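DspB (Aggregatibacter actinomycetemcomitans, PDB 1YHT) is a biofilm-releasing family 20 glycoside hydrolase that probably removes terminal N-acetylhexosamine units from beta-linked glycans. Local coordinates at residues T41-G47 with L350-H355; Q69-A74 with F91-R95; A199-Y204 with Q227-I232; L277-A283 with L327-D333. All coordinates share one frame; numbering follows the deposited sequence.

In the fold
The four contacts are spread round a TIM barrel whose parallel strands run inside a layer of helices. Interaction 1 joins the first and last helices, 32-44 and 339-358, and so closes the helical layer across some 300 residues; the other three fall between its segments in sequence. Interactions 1 and 4 touch, Val353 packing on Leu277 and Leu350 on Leu327; strand 324-329 and helix 339-358 are consecutive in the chain. Interaction 2, about 31 Å from interaction 1 between centres, holds a long loop after strand 49-53. Interaction 3 lies across the chain's centre from interaction 4, about 29 Å between centres, and fastens helix 192-208 to the loop entering strand 233-236.

Interaction 1 of 4, residues T41-G47 with L350-H355; sequences TISLSGG and LEAVIH
Ile354 presses both of its branches against the end of helix 32-44. With CG1 anti to its own carbonyl carbon (chi1 -69°) and the chain extended beyond, CD1 lies 3.8 Å from Ile42 CA, while CG2 meets the carbonyl oxygen Ser45 O at 3.2 Å. One turn earlier in helix 339-358, Leu350 CD2 touches Thr41 CG2 at 3.6 Å and also reaches Ile42 CG1. Ser45 turns its hydroxyl back to the last turn of helix 32-44: OG donates to Thr41 O at 2.7 Å, from the opposite face of that carbonyl to Ser45 N, and the same OG lies 3.3 Å from Glu351 CG. The chain then leaves the helix through a Schellman motif at Gly46. His355 brings CE1 to within 3.2 Å of Ser45 O, and a water donates to the same oxygen. No direct hydrogen bond links the segments, so the first and last helices of the barrel meet mainly through apolar branches, with the serine hydroxyl satisfied by Thr41 O.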
loop_
_atom_site.group_PDB
_atom_site.type_symbol
_atom_site.label_atom_id
_atom_site.label_comp_id
_atom_site.label_asym_id
_atom_site.label_seq_id
_atom_site.Cartn_x
_atom_site.Cartn_y
_atom_site.Cartn_z
ATOM N N THR A 41 -1.817 2.290 -18.731
ATOM C CA THR A 41 -3.256 2.177 -18.435
ATOM C C THR A 41 -3.735 3.309 -17.520
ATOM O O THR A 41 -4.755 3.938 -17.802
ATOM C CB THR A 41 -3.593 0.817 -17.815
ATOM O OG1 THR A 41 -3.184 -0.183 -18.707
ATOM C CG2 THR A 41 -5.081 0.635 -17.558
ATOM N N ILE A 42 -2.975 3.588 -16.450
ATOM C CA ILE A 42 -3.354 4.621 -15.507
ATOM C C ILE A 42 -3.471 5.953 -16.282
ATOM O O ILE A 42 -4.464 6.695 -16.157
ATOM C CB ILE A 42 -2.349 4.733 -14.310
ATOM C CG1 ILE A 42 -2.349 3.440 -13.469
ATOM C CG2 ILE A 42 -2.731 5.900 -13.376
ATOM C CD1 ILE A 42 -1.124 3.262 -12.618
ATOM N N SER A 43 -2.432 6.239 -17.065
ATOM C CA SER A 43 -2.291 7.499 -17.774
ATOM C C SER A 43 -3.373 7.689 -18.819
ATOM O O SER A 43 -4.026 8.737 -18.856
ATOM C CB SER A 43 -0.937 7.543 -18.467
ATOM O OG SER A 43 -0.820 8.734 -19.218
ATOM N N LEU A 44 -3.529 6.680 -19.690
ATOM C CA LEU A 44 -4.527 6.716 -20.745
ATOM C C LEU A 44 -5.955 6.727 -20.229
ATOM O O LEU A 44 -6.865 7.200 -20.931
ATOM C CB LEU A 44 -4.368 5.498 -21.660
ATOM C CG LEU A 44 -3.049 5.497 -22.460
ATOM C CD1 LEU A 44 -2.782 4.113 -23.042
ATOM C CD2 LEU A 44 -3.049 6.574 -23.550
ATOM N N SER A 45 -6.187 6.184 -19.032
ATOM C CA SER A 45 -7.549 6.208 -18.465
ATOM C C SER A 45 -7.857 7.531 -17.755
ATOM O O SER A 45 -8.996 7.736 -17.314
ATOM C CB SER A 45 -7.719 5.062 -17.475
ATOM O OG SER A 45 -7.424 3.818 -18.098
ATOM N N GLY A 46 -6.843 8.392 -17.595
ATOM C CA GLY A 46 -6.994 9.685 -16.915
ATOM C C GLY A 46 -6.702 9.625 -15.418
ATOM O O GLY A 46 -7.092 10.524 -14.655
ATOM N N GLY A 47 -6.004 8.583 -14.984
ATOM C CA GLY A 47 -5.566 8.481 -13.575
ATOM C C GLY A 47 -4.300 9.251 -13.333
ATOM O O GLY A 47 -3.688 9.816 -14.290
ATOM N N LEU A 350 -9.039 -1.950 -14.104
ATOM C CA LEU A 350 -8.345 -0.720 -13.715
ATOM C C LEU A 350 -8.915 0.496 -14.429
ATOM O O LEU A 350 -9.114 1.537 -13.823
ATOM C CB LEU A 350 -6.823 -0.855 -13.989
ATOM C CG LEU A 350 -5.977 0.392 -13.680
ATOM C CD1 LEU A 350 -6.135 0.906 -12.223
ATOM C CD2 LEU A 350 -4.514 0.171 -14.045
ATOM N N GLU A 351 -9.167 0.362 -15.732
ATOM C CA GLU A 351 -9.862 1.398 -16.501
ATOM C C GLU A 351 -11.203 1.793 -15.900
ATOM O O GLU A 351 -11.509 2.967 -15.767
ATOM C CB GLU A 351 -10.061 0.972 -17.974
ATOM C CG GLU A 351 -8.763 0.876 -18.729
ATOM C CD GLU A 351 -8.928 0.283 -20.127
ATOM O OE1 GLU A 351 -10.064 -0.136 -20.488
ATOM O OE2 GLU A 351 -7.917 0.287 -20.843
ATOM N N ALA A 352 -12.003 0.796 -15.566
ATOM C CA ALA A 352 -13.345 0.992 -14.972
ATOM C C ALA A 352 -13.273 1.758 -13.647
ATOM O O ALA A 352 -14.031 2.659 -13.413
ATOM C CB ALA A 352 -14.002 -0.347 -14.715
ATOM N N VAL A 353 -12.370 1.361 -12.771
ATOM C CA VAL A 353 -12.234 2.035 -11.473
ATOM C C VAL A 353 -11.859 3.530 -11.656
ATOM O O VAL A 353 -12.461 4.425 -11.025
ATOM C CB VAL A 353 -11.190 1.322 -10.580
ATOM C CG1 VAL A 353 -10.931 2.140 -9.277
ATOM C CG2 VAL A 353 -11.645 -0.092 -10.241
ATOM N N ILE A 354 -10.929 3.792 -12.556
ATOM C CA ILE A 354 -10.463 5.150 -12.853
ATOM C C ILE A 354 -11.601 5.971 -13.454
ATOM O O ILE A 354 -11.835 7.088 -13.033
ATOM C CB ILE A 354 -9.198 5.187 -13.783
ATOM C CG1 ILE A 354 -7.975 4.658 -13.036
ATOM C CG2 ILE A 354 -8.928 6.577 -14.282
ATOM C CD1 ILE A 354 -6.750 4.358 -13.893
ATOM N N HIS A 355 -12.260 5.423 -14.461
ATOM C CA HIS A 355 -13.357 6.121 -15.104
ATOM C C HIS A 355 -14.535 6.332 -14.149
ATOM O O HIS A 355 -15.097 7.397 -14.140
ATOM C CB HIS A 355 -13.839 5.391 -16.354
ATOM C CG HIS A 355 -12.873 5.415 -17.498
ATOM N ND1 HIS A 355 -12.185 6.549 -17.876
ATOM C CD2 HIS A 355 -12.514 4.449 -18.383
ATOM C CE1 HIS A 355 -11.406 6.273 -18.909
ATOM N NE2 HIS A 355 -11.578 5.005 -19.236
HETATM O O HOH W 1 -10.985 9.240 -16.115
#

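Interaction 2 of 4, residues Q69-A74 with F91-R95; sequences QRAENA and FLSYR
Gln69 lays its side chain flat over one face of the Phe91 ring. Its CG sits 3.5 Å from the ring centroid, almost on the normal, in a CH-pi contact, and the amide beyond is stacked with its plane only 5° from that of the ring. NE2 lies over the CG rim of the ring, 3.4 Å from Phe91 CB. The ring is brought beneath the glutamine by chi1 of 65°, which sets CG between the backbone N and the carbonyl carbon. At its edge, Phe91 CZ meets Arg70 O at 3.5 Å and Ala71 N lies in the ring plane, while Ala74 CB approaches CZ obliquely at 3.8 Å. Farther along, the bent Arg70 side chain brings NH2 to the edge of the Tyr94 ring, 4.0 Å from CE2.

The polar ends are held by a second shell. Gln69 OE1 accepts from Asn84, and NE2 donates to the carbonyls of Tyr60 and Ile62, which fixes the amide parallel to the ring. Glu63 forms a salt bridge with Arg70 and accepts from the backbone N of Ala71 and Tyr94; Tyr94 OH bonds to His65. Thus the loop after strand 49-53 packs chiefly on Phe91 of the small antiparallel sheet, more loosely on Tyr94 just past the N-cap Ser93 of helix 94-106, and the Glu63 carboxylate ties both segments together.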
loop_
_atom_site.group_PDB
_atom_site.type_symbol
_atom_site.label_atom_id
_atom_site.label_comp_id
_atom_site.label_asym_id
_atom_site.label_seq_id
_atom_site.Cartn_x
_atom_site.Cartn_y
_atom_site.Cartn_z
ATOM N N GLN A 69 20.926 -4.789 0.309
ATOM C CA GLN A 69 20.366 -5.593 -0.751
ATOM C C GLN A 69 20.769 -4.877 -1.998
ATOM O O GLN A 69 20.129 -3.887 -2.406
ATOM C CB GLN A 69 18.830 -5.671 -0.636
ATOM C CG GLN A 69 18.204 -6.398 -1.822
ATOM C CD GLN A 69 16.816 -6.897 -1.534
ATOM O OE1 GLN A 69 16.650 -8.057 -1.137
ATOM N NE2 GLN A 69 15.797 -6.024 -1.754
ATOM N N ARG A 70 21.884 -5.309 -2.569
ATOM C CA ARG A 70 22.548 -4.556 -3.598
ATOM C C ARG A 70 22.572 -5.356 -4.914
ATOM O O ARG A 70 22.752 -6.597 -4.935
ATOM C CB ARG A 70 23.956 -4.161 -3.150
ATOM C CG ARG A 70 24.068 -3.195 -1.925
ATOM C CD ARG A 70 23.293 -1.885 -2.073
ATOM N NE ARG A 70 23.472 -1.201 -3.346
ATOM C CZ ARG A 70 24.536 -0.476 -3.692
ATOM N NH1 ARG A 70 25.565 -0.352 -2.866
ATOM N NH2 ARG A 70 24.602 0.108 -4.883
ATOM N N ALA A 71 22.388 -4.622 -6.015
ATOM C CA ALA A 71 22.385 -5.214 -7.363
ATOM C C ALA A 71 23.705 -5.951 -7.670
ATOM O O ALA A 71 23.715 -7.044 -8.249
ATOM C CB ALA A 71 22.113 -4.190 -8.394
ATOM N N GLU A 72 24.795 -5.384 -7.214
ATOM C CA GLU A 72 26.075 -5.982 -7.417
ATOM C C GLU A 72 26.200 -7.331 -6.705
ATOM O O GLU A 72 26.966 -8.170 -7.192
ATOM C CB GLU A 72 27.156 -4.976 -6.988
ATOM C CG GLU A 72 28.549 -5.157 -7.518
ATOM C CD GLU A 72 29.382 -3.877 -7.292
ATOM O OE1 GLU A 72 29.245 -2.941 -8.133
ATOM O OE2 GLU A 72 30.118 -3.797 -6.274
ATOM N N ASN A 73 25.442 -7.549 -5.604
ATOM C CA ASN A 73 25.468 -8.799 -4.792
ATOM C C ASN A 73 24.506 -9.870 -5.334
ATOM O O ASN A 73 24.589 -11.034 -4.978
ATOM C CB ASN A 73 25.602 -8.560 -3.192
ATOM C CG ASN A 73 24.230 -8.558 -2.265
ATOM O OD1 ASN A 73 23.622 -9.645 -1.944
ATOM N ND2 ASN A 73 23.913 -7.342 -1.642
ATOM N N ALA A 74 23.681 -9.484 -6.307
ATOM C CA ALA A 74 22.567 -10.285 -6.749
ATOM C C ALA A 74 22.935 -11.224 -7.926
ATOM O O ALA A 74 23.920 -11.008 -8.639
ATOM C CB ALA A 74 21.420 -9.367 -7.127
ATOM N N PHE A 91 14.385 -8.095 -6.591
ATOM C CA PHE A 91 14.229 -6.675 -6.266
ATOM C C PHE A 91 14.571 -5.813 -7.451
ATOM O O PHE A 91 15.335 -6.206 -8.354
ATOM C CB PHE A 91 15.030 -6.316 -5.026
ATOM C CG PHE A 91 16.513 -6.454 -5.201
ATOM C CD1 PHE A 91 17.274 -5.347 -5.588
ATOM C CD2 PHE A 91 17.162 -7.664 -4.967
ATOM C CE1 PHE A 91 18.664 -5.445 -5.728
ATOM C CE2 PHE A 91 18.540 -7.758 -5.109
ATOM C CZ PHE A 91 19.286 -6.646 -5.502
ATOM N N LEU A 92 13.986 -4.623 -7.479
ATOM C CA LEU A 92 14.274 -3.646 -8.541
ATOM C C LEU A 92 15.553 -2.951 -8.200
ATOM O O LEU A 92 15.702 -2.431 -7.081
ATOM C CB LEU A 92 13.127 -2.629 -8.676
ATOM C CG LEU A 92 11.826 -3.179 -9.229
ATOM C CD1 LEU A 92 10.657 -2.200 -9.001
ATOM C CD2 LEU A 92 11.941 -3.597 -10.711
ATOM N N SER A 93 16.473 -2.884 -9.158
ATOM C CA SER A 93 17.677 -2.125 -8.969
ATOM C C SER A 93 17.366 -0.634 -9.006
ATOM O O SER A 93 16.347 -0.211 -9.538
ATOM C CB SER A 93 18.712 -2.440 -10.063
ATOM O OG SER A 93 18.331 -1.823 -11.281
ATOM N N TYR A 94 18.285 0.164 -8.476
ATOM C CA TYR A 94 18.167 1.620 -8.573
ATOM C C TYR A 94 18.094 2.126 -10.037
ATOM O O TYR A 94 17.366 3.056 -10.330
ATOM C CB TYR A 94 19.363 2.302 -7.937
ATOM C CG TYR A 94 19.537 2.112 -6.456
ATOM C CD1 TYR A 94 18.464 2.250 -5.553
ATOM C CD2 TYR A 94 20.792 1.852 -5.937
ATOM C CE1 TYR A 94 18.662 2.096 -4.187
ATOM C CE2 TYR A 94 20.993 1.720 -4.538
ATOM C CZ TYR A 94 19.916 1.827 -3.692
ATOM O OH TYR A 94 20.168 1.674 -2.315
ATOM N N ARG A 95 18.877 1.537 -10.930
ATOM C CA ARG A 95 18.792 1.878 -12.364
ATOM C C ARG A 95 17.432 1.565 -12.964
ATOM O O ARG A 95 16.833 2.386 -13.672
ATOM C CB ARG A 95 19.918 1.176 -13.131
ATOM C CG ARG A 95 19.815 1.252 -14.679
ATOM C CD ARG A 95 21.174 0.946 -15.364
ATOM N NE ARG A 95 21.500 2.038 -16.325
ATOM C CZ ARG A 95 22.218 3.137 -16.061
ATOM N NH1 ARG A 95 22.778 3.332 -14.858
ATOM N NH2 ARG A 95 22.410 4.049 -17.031
#

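Interaction 3 of 4, residues A199-Y204 with Q227-I232; sequences ANKLSY and QINPNI
Helix residues 199-204 run beside an irregular segment, 227-232, that ends in a type I beta turn from Asn229 to Ile232, with Asn200 and Asn229 nearest in backbone, 5.9 Å between CA atoms. An Asx turn overlaps the beta turn, since Asn229 OD1 accepts from Asn231 N. In the TIM barrel this joins helix 192-208 to the loop leading into strand 233-236. Asn200 reads the loop backbone with both ends of its amide: OD1 accepts from Asn229 N at 2.8 Å, and ND2 donates to Gln227 O at 2.8 Å, the latter oxygen lying in the amide plane. Beside the polar pairs, Ser203 CB packs on Ile232 CG1 at 3.6 Å, and Ala199 CB faces Ile228 CD1. Asn229, its CG anti to the backbone N (chi1 -179°), reaches back to the helix, where its amide lies over one face of the Tyr204 ring, the planes 12° apart. Its ND2 donates to Ser203 OG at 3.0 Å, and that hydroxyl in turn donates to Asn200 O.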
loop_
_atom_site.group_PDB
_atom_site.type_symbol
_atom_site.label_atom_id
_atom_site.label_comp_id
_atom_site.label_asym_id
_atom_site.label_seq_id
_atom_site.Cartn_x
_atom_site.Cartn_y
_atom_site.Cartn_z
ATOM N N ALA A 199 2.432 7.355 14.403
ATOM C CA ALA A 199 2.000 7.804 13.074
ATOM C C ALA A 199 2.182 9.325 12.961
ATOM O O ALA A 199 2.625 9.820 11.929
ATOM C CB ALA A 199 0.560 7.403 12.807
ATOM N N ASN A 200 1.881 10.056 14.027
ATOM C CA ASN A 200 2.093 11.494 14.009
ATOM C C ASN A 200 3.574 11.804 13.798
ATOM O O ASN A 200 3.903 12.664 12.987
ATOM C CB ASN A 200 1.533 12.170 15.274
ATOM C CG ASN A 200 0.043 12.407 15.211
ATOM O OD1 ASN A 200 -0.560 12.317 14.145
ATOM N ND2 ASN A 200 -0.571 12.740 16.362
ATOM N N LYS A 201 4.457 11.082 14.473
ATOM C CA LYS A 201 5.906 11.362 14.360
ATOM C C LYS A 201 6.413 11.161 12.933
ATOM O O LYS A 201 7.221 11.951 12.394
ATOM C CB LYS A 201 6.727 10.540 15.353
ATOM C CG LYS A 201 6.765 11.157 16.743
ATOM C CD LYS A 201 7.418 10.240 17.745
ATOM C CE LYS A 201 7.617 10.934 19.098
ATOM N NZ LYS A 201 8.437 10.083 20.010
ATOM N N LEU A 202 5.875 10.111 12.324
ATOM C CA LEU A 202 6.180 9.768 10.927
ATOM C C LEU A 202 5.664 10.863 9.974
ATOM O O LEU A 202 6.398 11.322 9.087
ATOM C CB LEU A 202 5.627 8.366 10.630
ATOM C CG LEU A 202 6.550 7.149 10.785
ATOM C CD1 LEU A 202 7.596 7.128 11.922
ATOM C CD2 LEU A 202 5.862 5.840 10.582
ATOM N N SER A 203 4.437 11.341 10.200
ATOM C CA SER A 203 3.846 12.362 9.345
ATOM C C SER A 203 4.607 13.688 9.390
ATOM O O SER A 203 4.782 14.327 8.334
ATOM C CB SER A 203 2.372 12.604 9.679
ATOM O OG SER A 203 2.171 13.249 10.930
ATOM N N TYR A 204 5.030 14.116 10.597
ATOM C CA TYR A 204 5.767 15.385 10.716
ATOM C C TYR A 204 7.224 15.276 10.170
ATOM O O TYR A 204 7.786 16.229 9.670
ATOM C CB TYR A 204 5.723 15.902 12.155
ATOM C CG TYR A 204 4.312 16.344 12.540
ATOM C CD1 TYR A 204 3.667 17.345 11.827
ATOM C CD2 TYR A 204 3.637 15.753 13.598
ATOM C CE1 TYR A 204 2.389 17.750 12.158
ATOM C CE2 TYR A 204 2.338 16.138 13.941
ATOM C CZ TYR A 204 1.733 17.142 13.224
ATOM O OH TYR A 204 0.466 17.546 13.560
ATOM N N GLN A 227 -6.757 12.933 17.666
ATOM C CA GLN A 227 -5.348 13.262 17.993
ATOM C C GLN A 227 -4.390 13.136 16.789
ATOM O O GLN A 227 -3.249 13.531 16.842
ATOM C CB GLN A 227 -4.842 12.314 19.091
ATOM C CG GLN A 227 -5.611 12.406 20.408
ATOM C CD GLN A 227 -5.375 11.222 21.328
ATOM O OE1 GLN A 227 -4.250 10.798 21.511
ATOM N NE2 GLN A 227 -6.449 10.663 21.883
ATOM N N ILE A 228 -4.884 12.573 15.699
ATOM C CA ILE A 228 -4.087 12.321 14.488
ATOM C C ILE A 228 -3.919 13.622 13.755
ATOM O O ILE A 228 -4.851 14.422 13.719
ATOM C CB ILE A 228 -4.854 11.255 13.577
ATOM C CG1 ILE A 228 -4.534 9.865 14.067
ATOM C CG2 ILE A 228 -4.522 11.376 12.112
ATOM C CD1 ILE A 228 -3.165 9.343 13.571
ATOM N N ASN A 229 -2.726 13.835 13.212
ATOM C CA ASN A 229 -2.428 14.942 12.306
ATOM C C ASN A 229 -3.530 15.011 11.266
ATOM O O ASN A 229 -3.696 14.076 10.502
ATOM C CB ASN A 229 -1.059 14.684 11.600
ATOM C CG ASN A 229 -0.617 15.808 10.634
ATOM O OD1 ASN A 229 -1.382 16.686 10.304
ATOM N ND2 ASN A 229 0.647 15.748 10.176
ATOM N N PRO A 230 -4.280 16.114 11.230
ATOM C CA PRO A 230 -5.396 16.099 10.299
ATOM C C PRO A 230 -4.986 16.195 8.853
ATOM O O PRO A 230 -5.849 16.101 8.010
ATOM C CB PRO A 230 -6.217 17.320 10.696
ATOM C CG PRO A 230 -5.231 18.286 11.334
ATOM C CD PRO A 230 -4.160 17.394 11.956
ATOM N N ASN A 231 -3.697 16.434 8.573
ATOM C CA ASN A 231 -3.211 16.420 7.202
ATOM C C ASN A 231 -2.891 15.003 6.659
ATOM O O ASN A 231 -2.631 14.833 5.452
ATOM C CB ASN A 231 -1.966 17.303 7.041
ATOM C CG ASN A 231 -2.276 18.803 7.154
ATOM O OD1 ASN A 231 -1.413 19.590 7.591
ATOM N ND2 ASN A 231 -3.472 19.205 6.759
ATOM N N ILE A 232 -2.896 14.004 7.528
ATOM C CA ILE A 232 -2.587 12.650 7.047
ATOM C C ILE A 232 -3.762 12.248 6.178
ATOM O O ILE A 232 -4.945 12.534 6.518
ATOM C CB ILE A 232 -2.407 11.639 8.171
ATOM C CG1 ILE A 232 -1.133 11.948 8.961
ATOM C CG2 ILE A 232 -2.349 10.171 7.572
ATOM C CD1 ILE A 232 -1.026 11.138 10.317
#

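Interaction 4 of 4, residues L277-A283 with L327-D333; sequences LYIVPKA and LSIWGED. With ACY (acetic acid), chain B.
A water held by three backbone atoms links Pro281 to the other segment: it donates to Pro281 O and to Trp330 O, each at 2.7 Å, and accepts from Asp333 N. Two further waters bridge residues 280-283 and Asp333, one donating to Val280 O and Asp333 OD2, the other accepting from Ala283 N and donating to Asp333 O. Upstream the chains bond directly as parallel strands. Ser328 N donates to Leu277 O, Ile279 N to Ser328 O and Trp330 N to Ile279 O, all nearly straight, the first at 2.8 Å. Strand 324-329 is the last strand of the TIM barrel, and the short strand 278-279 pairs with it near the C-terminal end, where the active sites of such barrels lie. Ile279 and Ile329 lie side by side on one face of the sheet, CG2 to CG1 3.8 Å, and Pro281 CG packs on Ile329 CG2. On the face that carries Tyr278 and Ser328, the tyrosine ring receives the edge of Trp330 in a T-shaped pair, the planes 61° apart and NE1 over the ring centre, 3.2 Å from Tyr278 CD2. Trp216 touches both rings, and His53 meets Trp330 edge-to-face. Tyr278, with CG anti to its carbonyl carbon (chi1 -82°), carries its hydroxyl alongside the benzene part of the indole, where OH donates at 2.7 Å to O of an acetic acid probably from the crystallisation liquor.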
loop_
_atom_site.group_PDB
_atom_site.type_symbol
_atom_site.label_atom_id
_atom_site.label_comp_id
_atom_site.label_asym_id
_atom_site.label_seq_id
_atom_site.Cartn_x
_atom_site.Cartn_y
_atom_site.Cartn_z
ATOM N N LEU A 277 -12.800 -3.074 -5.137
ATOM C CA LEU A 277 -11.554 -2.491 -5.571
ATOM C C LEU A 277 -10.311 -3.278 -5.211
ATOM O O LEU A 277 -9.224 -2.860 -5.585
ATOM C CB LEU A 277 -11.449 -1.046 -5.080
ATOM C CG LEU A 277 -12.627 -0.127 -5.395
ATOM C CD1 LEU A 277 -12.397 1.225 -4.827
ATOM C CD2 LEU A 277 -12.945 0.010 -6.881
ATOM N N TYR A 278 -10.457 -4.399 -4.521
ATOM C CA TYR A 278 -9.349 -5.363 -4.347
ATOM C C TYR A 278 -9.540 -6.479 -5.351
ATOM O O TYR A 278 -10.657 -6.974 -5.526
ATOM C CB TYR A 278 -9.357 -6.004 -2.963
ATOM C CG TYR A 278 -8.728 -5.196 -1.859
ATOM C CD1 TYR A 278 -8.560 -3.807 -1.961
ATOM C CD2 TYR A 278 -8.355 -5.812 -0.672
ATOM C CE1 TYR A 278 -8.000 -3.092 -0.949
ATOM C CE2 TYR A 278 -7.836 -5.075 0.365
ATOM C CZ TYR A 278 -7.628 -3.736 0.219
ATOM O OH TYR A 278 -7.018 -3.033 1.258
ATOM N N ILE A 279 -8.440 -6.850 -6.011
ATOM C CA ILE A 279 -8.396 -8.097 -6.755
ATOM C C ILE A 279 -7.169 -8.879 -6.279
ATOM O O ILE A 279 -6.079 -8.300 -6.074
ATOM C CB ILE A 279 -8.476 -7.875 -8.328
ATOM C CG1 ILE A 279 -8.543 -9.223 -9.044
ATOM C CG2 ILE A 279 -7.292 -7.054 -8.835
ATOM C CD1 ILE A 279 -9.154 -9.132 -10.457
ATOM N N VAL A 280 -7.340 -10.194 -6.126
ATOM C CA VAL A 280 -6.294 -11.100 -5.695
ATOM C C VAL A 280 -6.099 -12.177 -6.781
ATOM O O VAL A 280 -6.676 -13.283 -6.737
ATOM C CB VAL A 280 -6.608 -11.715 -4.277
ATOM C CG1 VAL A 280 -5.384 -12.373 -3.680
ATOM C CG2 VAL A 280 -7.147 -10.595 -3.297
ATOM N N PRO A 281 -5.297 -11.851 -7.786
ATOM C CA PRO A 281 -5.181 -12.809 -8.872
ATOM C C PRO A 281 -4.667 -14.179 -8.448
ATOM O O PRO A 281 -3.737 -14.326 -7.633
ATOM C CB PRO A 281 -4.224 -12.122 -9.853
ATOM C CG PRO A 281 -4.404 -10.665 -9.540
ATOM C CD PRO A 281 -4.518 -10.638 -8.059
ATOM N N LYS A 282 -5.329 -15.176 -9.025
ATOM C CA LYS A 282 -5.001 -16.566 -8.798
ATOM C C LYS A 282 -5.237 -17.321 -10.098
ATOM O O LYS A 282 -6.302 -17.218 -10.698
ATOM C CB LYS A 282 -5.864 -17.105 -7.658
ATOM C CG LYS A 282 -5.582 -18.541 -7.276
ATOM C CD LYS A 282 -6.327 -18.900 -5.987
ATOM C CE LYS A 282 -6.530 -20.380 -5.865
ATOM N NZ LYS A 282 -5.273 -21.086 -5.638
ATOM N N ALA A 283 -4.224 -18.066 -10.538
ATOM C CA ALA A 283 -4.350 -18.888 -11.728
ATOM C C ALA A 283 -5.447 -19.942 -11.497
ATOM O O ALA A 283 -5.523 -20.545 -10.444
ATOM C CB ALA A 283 -3.041 -19.560 -12.044
ATOM N N LEU A 327 -7.768 0.947 -7.519
ATOM C CA LEU A 327 -7.749 -0.507 -7.603
ATOM C C LEU A 327 -6.498 -1.012 -6.909
ATOM O O LEU A 327 -5.413 -0.536 -7.227
ATOM C CB LEU A 327 -7.659 -0.985 -9.042
ATOM C CG LEU A 327 -7.665 -2.502 -9.309
ATOM C CD1 LEU A 327 -8.982 -3.149 -8.988
ATOM C CD2 LEU A 327 -7.346 -2.807 -10.807
ATOM N N SER A 328 -6.642 -2.026 -6.077
ATOM C CA SER A 328 -5.522 -2.717 -5.458
ATOM C C SER A 328 -5.389 -4.143 -6.011
ATOM O O SER A 328 -6.336 -4.915 -5.980
ATOM C CB SER A 328 -5.736 -2.751 -3.930
ATOM O OG SER A 328 -5.676 -1.452 -3.318
ATOM N N ILE A 329 -4.212 -4.484 -6.537
ATOM C CA ILE A 329 -3.924 -5.814 -7.029
ATOM C C ILE A 329 -2.946 -6.452 -6.076
ATOM O O ILE A 329 -1.756 -6.136 -6.088
ATOM C CB ILE A 329 -3.284 -5.786 -8.453
ATOM C CG1 ILE A 329 -4.151 -4.985 -9.439
ATOM C CG2 ILE A 329 -3.015 -7.240 -8.903
ATOM C CD1 ILE A 329 -3.567 -4.830 -10.890
ATOM N N TRP A 330 -3.450 -7.385 -5.291
ATOM C CA TRP A 330 -2.724 -8.041 -4.259
ATOM C C TRP A 330 -2.193 -9.361 -4.767
ATOM O O TRP A 330 -2.850 -10.049 -5.561
ATOM C CB TRP A 330 -3.578 -8.270 -3.030
ATOM C CG TRP A 330 -4.070 -7.002 -2.354
ATOM C CD1 TRP A 330 -5.291 -6.463 -2.458
ATOM C CD2 TRP A 330 -3.333 -6.175 -1.465
ATOM N NE1 TRP A 330 -5.379 -5.324 -1.690
ATOM C CE2 TRP A 330 -4.181 -5.124 -1.074
ATOM C CE3 TRP A 330 -2.028 -6.212 -0.967
ATOM C CZ2 TRP A 330 -3.780 -4.132 -0.197
ATOM C CZ3 TRP A 330 -1.622 -5.215 -0.115
ATOM C CH2 TRP A 330 -2.486 -4.188 0.260
ATOM N N GLY A 331 -1.001 -9.699 -4.264
ATOM C CA GLY A 331 -0.128 -10.728 -4.844
ATOM C C GLY A 331 -0.105 -12.107 -4.229
ATOM O O GLY A 331 0.539 -12.993 -4.794
ATOM N N GLU A 332 -0.770 -12.286 -3.092
ATOM C CA GLU A 332 -0.673 -13.526 -2.254
ATOM C C GLU A 332 -0.851 -14.818 -3.008
ATOM O O GLU A 332 -0.248 -15.842 -2.665
ATOM C CB GLU A 332 -1.843 -13.702 -1.257
ATOM C CG GLU A 332 -2.143 -12.737 -0.299
ATOM C CD GLU A 332 -3.053 -11.700 -0.805
ATOM O OE1 GLU A 332 -4.305 -11.758 -0.570
ATOM O OE2 GLU A 332 -2.449 -10.801 -1.372
ATOM N N ASP A 333 -1.792 -14.812 -3.943
ATOM C CA ASP A 333 -2.307 -16.043 -4.537
ATOM C C ASP A 333 -1.797 -16.242 -5.972
ATOM O O ASP A 333 -2.205 -17.189 -6.652
ATOM C CB ASP A 333 -3.859 -16.000 -4.565
ATOM C CG ASP A 333 -4.505 -16.272 -3.197
ATOM O OD1 ASP A 333 -3.801 -16.605 -2.226
ATOM O OD2 ASP A 333 -5.736 -16.112 -3.092
HETATM C C ACY B . -4.829 -4.156 3.777
HETATM O O ACY B . -5.795 -4.591 3.136
HETATM O OXT ACY B . -4.181 -4.844 4.609
HETATM C CH3 ACY B . -4.411 -2.750 3.503
HETATM O O HOH W 2 -7.486 -15.067 -4.723
HETATM O O HOH W 3 -2.799 -12.706 -5.735
HETATM O O HOH W 4 -1.690 -18.522 -8.875
#